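Local structure of glutathione S-transferase-like protein (Methylobacillus flagellatus, 4GLT) at residues Thr123-Ala128 with Asn150-Gly155. The protein binds glutathione and is probably a transferase of the glutathione S-transferase family that uses this tripeptide as its thiol substrate. Numbering follows the deposited sequence.
Sequences TDAAVA and NKVERG. With GSH (glutathione), chain F.
Lys151 NZ is held at 2.8 Å from O32 of a glutathione, in a hydrogen bond to the glycine-end carboxylate, and it has a second partner in Leu68 O of the neighbouring subunit. The second carboxylate oxygen, GSH O31, lies 3.3 Å from Lys151 NZ, and that same subunit also binds this glutathione through Lys70, Ile71 and Ser85. The lysine thus illustrates how one residue can serve two environments along its length. Its apolar root belongs to the helix interface, where Lys151 CB meets Ala125 CB at 3.8 Å and Lys151 CD passes the same methyl at 4.1 Å. The chain is extended from CA to CE; the one bend, chi4 -62° about CD-CE, then turns the ammonium group to the carboxylate. On the next residue, Val152 leans one branch inward: CG2, anti to its own carbonyl carbon, comes to 3.8 Å from Ala125 CB and 4.0 Å from Ala126 N. The Ala125 methyl is therefore met by both Lys151 and Val152. Small side chains on helix 106-133 let helix 142-162 pack close, the local axes approaching to 8.5 Å in an antiparallel pairing at 149°, within the all-helical C-terminal domain of the glutathione transferase fold. Ala126 meanwhile touches Tyr187 and Leu188 of helix 176-191. With an alanine here in place of Lys151, the glutathione carboxylate and Leu68 O would probably lack this donor, and the Ala125 methyl its CD contact. One side chain thus packs its carbon stem between two helices and carries its charge to a glutathione bound across the subunit boundary; burial of the stem probably limits where the ammonium group can reach.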
ATOM      1  N   THR A 123       3.983   8.650  -5.176  1.00 51.60           N
ATOM      2  CA  THR A 123       4.658   9.101  -3.967  1.00 46.02           C
ATOM      3  C   THR A 123       5.756   8.091  -3.632  1.00 44.11           C
ATOM      4  O   THR A 123       6.870   8.476  -3.288  1.00 54.62           O
ATOM      5  CB  THR A 123       3.658   9.265  -2.793  1.00 59.93           C
ATOM      6  OG1 THR A 123       2.507  10.014  -3.225  1.00 43.94           O
ATOM      7  CG2 THR A 123       4.288   9.986  -1.651  1.00 42.87           C
ATOM      8  N   ASP A 124       5.460   6.798  -3.771  1.00 48.41           N
ATOM      9  CA  ASP A 124       6.462   5.776  -3.456  1.00 54.25           C
ATOM     10  C   ASP A 124       7.649   5.982  -4.365  1.00 54.45           C
ATOM     11  O   ASP A 124       8.779   5.741  -3.967  1.00 47.21           O
ATOM     12  CB  ASP A 124       5.956   4.335  -3.657  1.00 48.73           C
ATOM     13  CG  ASP A 124       4.627   4.058  -2.970  1.00 60.85           C
ATOM     14  OD1 ASP A 124       4.495   4.344  -1.769  1.00 54.45           O
ATOM     15  OD2 ASP A 124       3.711   3.521  -3.637  1.00 63.34           O
ATOM     16  N   ALA A 125       7.384   6.397  -5.602  1.00 52.47           N
ATOM     17  CA  ALA A 125       8.448   6.517  -6.592  1.00 49.01           C
ATOM     18  C   ALA A 125       9.350   7.692  -6.217  1.00 55.11           C
ATOM     19  O   ALA A 125      10.579   7.580  -6.245  1.00 57.68           O
ATOM     20  CB  ALA A 125       7.868   6.677  -7.987  1.00 45.87           C
ATOM     21  N   ALA A 126       8.724   8.796  -5.821  1.00 56.06           N
ATOM     22  CA  ALA A 126       9.430   9.985  -5.350  1.00 57.07           C
ATOM     23  C   ALA A 126      10.243   9.730  -4.086  1.00 53.27           C
ATOM     24  O   ALA A 126      11.380  10.177  -3.971  1.00 58.54           O
ATOM     25  CB  ALA A 126       8.444  11.119  -5.118  1.00 60.38           C
ATOM     26  N   VAL A 127       9.652   9.032  -3.128  1.00 49.35           N
ATOM     27  CA  VAL A 127      10.361   8.710  -1.906  1.00 61.58           C
ATOM     28  C   VAL A 127      11.593   7.898  -2.264  1.00 66.06           C
ATOM     29  O   VAL A 127      12.676   8.081  -1.687  1.00 63.90           O
ATOM     30  CB  VAL A 127       9.471   7.911  -0.929  1.00 58.77           C
ATOM     31  CG1 VAL A 127      10.315   7.214   0.137  1.00 43.36           C
ATOM     32  CG2 VAL A 127       8.448   8.832  -0.289  1.00 52.45           C
ATOM     33  N   ALA A 128      11.416   7.003  -3.230  1.00 53.96           N
ATOM     34  CA  ALA A 128      12.488   6.114  -3.651  1.00 63.73           C
ATOM     35  C   ALA A 128      13.632   6.947  -4.193  1.00 64.17           C
ATOM     36  O   ALA A 128      14.775   6.847  -3.736  1.00 52.59           O
ATOM     37  CB  ALA A 128      11.984   5.146  -4.707  1.00 52.57           C
ATOM     38  N   ASN A 150      10.849   8.318 -13.561  1.00 65.95           N
ATOM     39  CA  ASN A 150      10.058   7.891 -14.705  1.00 76.37           C
ATOM     40  C   ASN A 150       8.624   7.548 -14.323  1.00 72.80           C
ATOM     41  O   ASN A 150       7.691   7.959 -15.003  1.00 60.33           O
ATOM     42  CB  ASN A 150      10.718   6.711 -15.419  1.00 72.61           C
ATOM     43  CG  ASN A 150      11.562   7.152 -16.586  1.00 78.83           C
ATOM     44  OD1 ASN A 150      11.381   8.251 -17.108  1.00 82.14           O
ATOM     45  ND2 ASN A 150      12.492   6.302 -17.005  1.00107.07           N
ATOM     46  N   LYS A 151       8.447   6.796 -13.237  1.00 69.90           N
ATOM     47  CA  LYS A 151       7.100   6.441 -12.787  1.00 63.94           C
ATOM     48  C   LYS A 151       6.297   7.700 -12.465  1.00 62.47           C
ATOM     49  O   LYS A 151       5.097   7.785 -12.759  1.00 53.10           O
ATOM     50  CB  LYS A 151       7.157   5.523 -11.557  1.00 52.48           C
ATOM     51  CG  LYS A 151       7.867   4.198 -11.788  1.00 50.03           C
ATOM     52  CD  LYS A 151       8.138   3.459 -10.490  1.00 57.10           C
ATOM     53  CE  LYS A 151       9.091   2.287 -10.713  1.00 48.34           C
ATOM     54  NZ  LYS A 151       8.531   1.269 -11.650  1.00 53.80           N
ATOM     55  N   VAL A 152       6.973   8.667 -11.847  1.00 50.34           N
ATOM     56  CA  VAL A 152       6.387   9.951 -11.475  1.00 49.56           C
ATOM     57  C   VAL A 152       5.809  10.684 -12.680  1.00 57.43           C
ATOM     58  O   VAL A 152       4.622  11.025 -12.708  1.00 55.64           O
ATOM     59  CB  VAL A 152       7.452  10.836 -10.795  1.00 59.84           C
ATOM     60  CG1 VAL A 152       6.935  12.239 -10.526  1.00 49.61           C
ATOM     61  CG2 VAL A 152       7.916  10.176  -9.518  1.00 47.42           C
ATOM     62  N   GLU A 153       6.657  10.904 -13.678  1.00 55.69           N
ATOM     63  CA  GLU A 153       6.275  11.634 -14.877  1.00 68.63           C
ATOM     64  C   GLU A 153       5.077  10.974 -15.554  1.00 63.34           C
ATOM     65  O   GLU A 153       4.113  11.643 -15.927  1.00 66.77           O
ATOM     66  CB  GLU A 153       7.454  11.692 -15.851  1.00 77.67           C
ATOM     67  CG  GLU A 153       7.612  13.017 -16.586  1.00 99.10           C
ATOM     68  CD  GLU A 153       8.363  14.053 -15.765  1.00117.30           C
ATOM     69  OE1 GLU A 153       8.172  14.096 -14.527  1.00115.97           O
ATOM     70  OE2 GLU A 153       9.149  14.831 -16.357  1.00126.91           O
ATOM     71  N   ARG A 154       5.146   9.657 -15.713  1.00 71.50           N
ATOM     72  CA  ARG A 154       4.066   8.912 -16.350  1.00 68.78           C
ATOM     73  C   ARG A 154       2.774   9.023 -15.550  1.00 61.29           C
ATOM     74  O   ARG A 154       1.701   9.285 -16.109  1.00 55.22           O
ATOM     75  CB  ARG A 154       4.464   7.446 -16.549  1.00 62.83           C
ATOM     76  CG  ARG A 154       5.396   7.225 -17.727  1.00 70.91           C
ATOM     77  CD  ARG A 154       5.305   5.800 -18.254  1.00 64.15           C
ATOM     78  NE  ARG A 154       5.366   4.844 -17.155  1.00 89.39           N
ATOM     79  CZ  ARG A 154       6.493   4.333 -16.679  1.00 65.64           C
ATOM     80  NH1 ARG A 154       7.652   4.678 -17.217  1.00 60.19           N
ATOM     81  NH2 ARG A 154       6.457   3.470 -15.673  1.00 59.61           N
ATOM     82  N   GLY A 155       2.880   8.839 -14.235  1.00 58.16           N
ATOM     83  CA  GLY A 155       1.719   8.976 -13.357  1.00 57.89           C
ATOM     84  C   GLY A 155       1.085  10.354 -13.442  1.00 55.87           C
ATOM     85  O   GLY A 155      -0.134  10.483 -13.584  1.00 59.44           O
TER
HETATM   86  N1  GSH F 301       2.501  -2.560  -4.339  1.00 58.14           N
HETATM   87  CA1 GSH F 301       1.976  -3.076  -5.625  1.00 54.47           C
HETATM   88  C1  GSH F 301       0.985  -4.188  -5.394  1.00 43.52           C
HETATM   89  O11 GSH F 301       0.414  -4.636  -6.406  1.00 50.86           O
HETATM   90  O12 GSH F 301       0.754  -4.610  -4.231  1.00 53.03           O
HETATM   91  CB1 GSH F 301       3.076  -3.467  -6.625  1.00 70.04           C
HETATM   92  CG1 GSH F 301       4.090  -4.501  -6.136  1.00 58.35           C
HETATM   93  CD1 GSH F 301       5.347  -4.498  -6.990  1.00 52.27           C
HETATM   94  OE1 GSH F 301       6.150  -3.583  -6.901  1.00 62.00           O
HETATM   95  N2  GSH F 301       5.554  -5.525  -7.826  1.00 54.44           N
HETATM   96  CA2 GSH F 301       6.826  -5.698  -8.517  1.00 65.77           C
HETATM   97  C2  GSH F 301       6.959  -4.846  -9.752  1.00 58.20           C
HETATM   98  O2  GSH F 301       6.135  -4.921 -10.653  1.00 53.48           O
HETATM   99  CB2 GSH F 301       7.040  -7.171  -8.865  1.00 59.17           C
HETATM  100  SG2 GSH F 301       7.245  -8.181  -7.366  1.00 69.92           S
HETATM  101  N3  GSH F 301       8.008  -4.011  -9.799  1.00 69.85           N
HETATM  102  CA3 GSH F 301       8.365  -3.317 -11.028  1.00 64.92           C
HETATM  103  C3  GSH F 301       8.966  -1.933 -10.837  1.00 75.91           C
HETATM  104  O31 GSH F 301       8.904  -1.374  -9.716  1.00 59.49           O
HETATM  105  O32 GSH F 301       9.518  -1.387 -11.822  1.00 62.93           O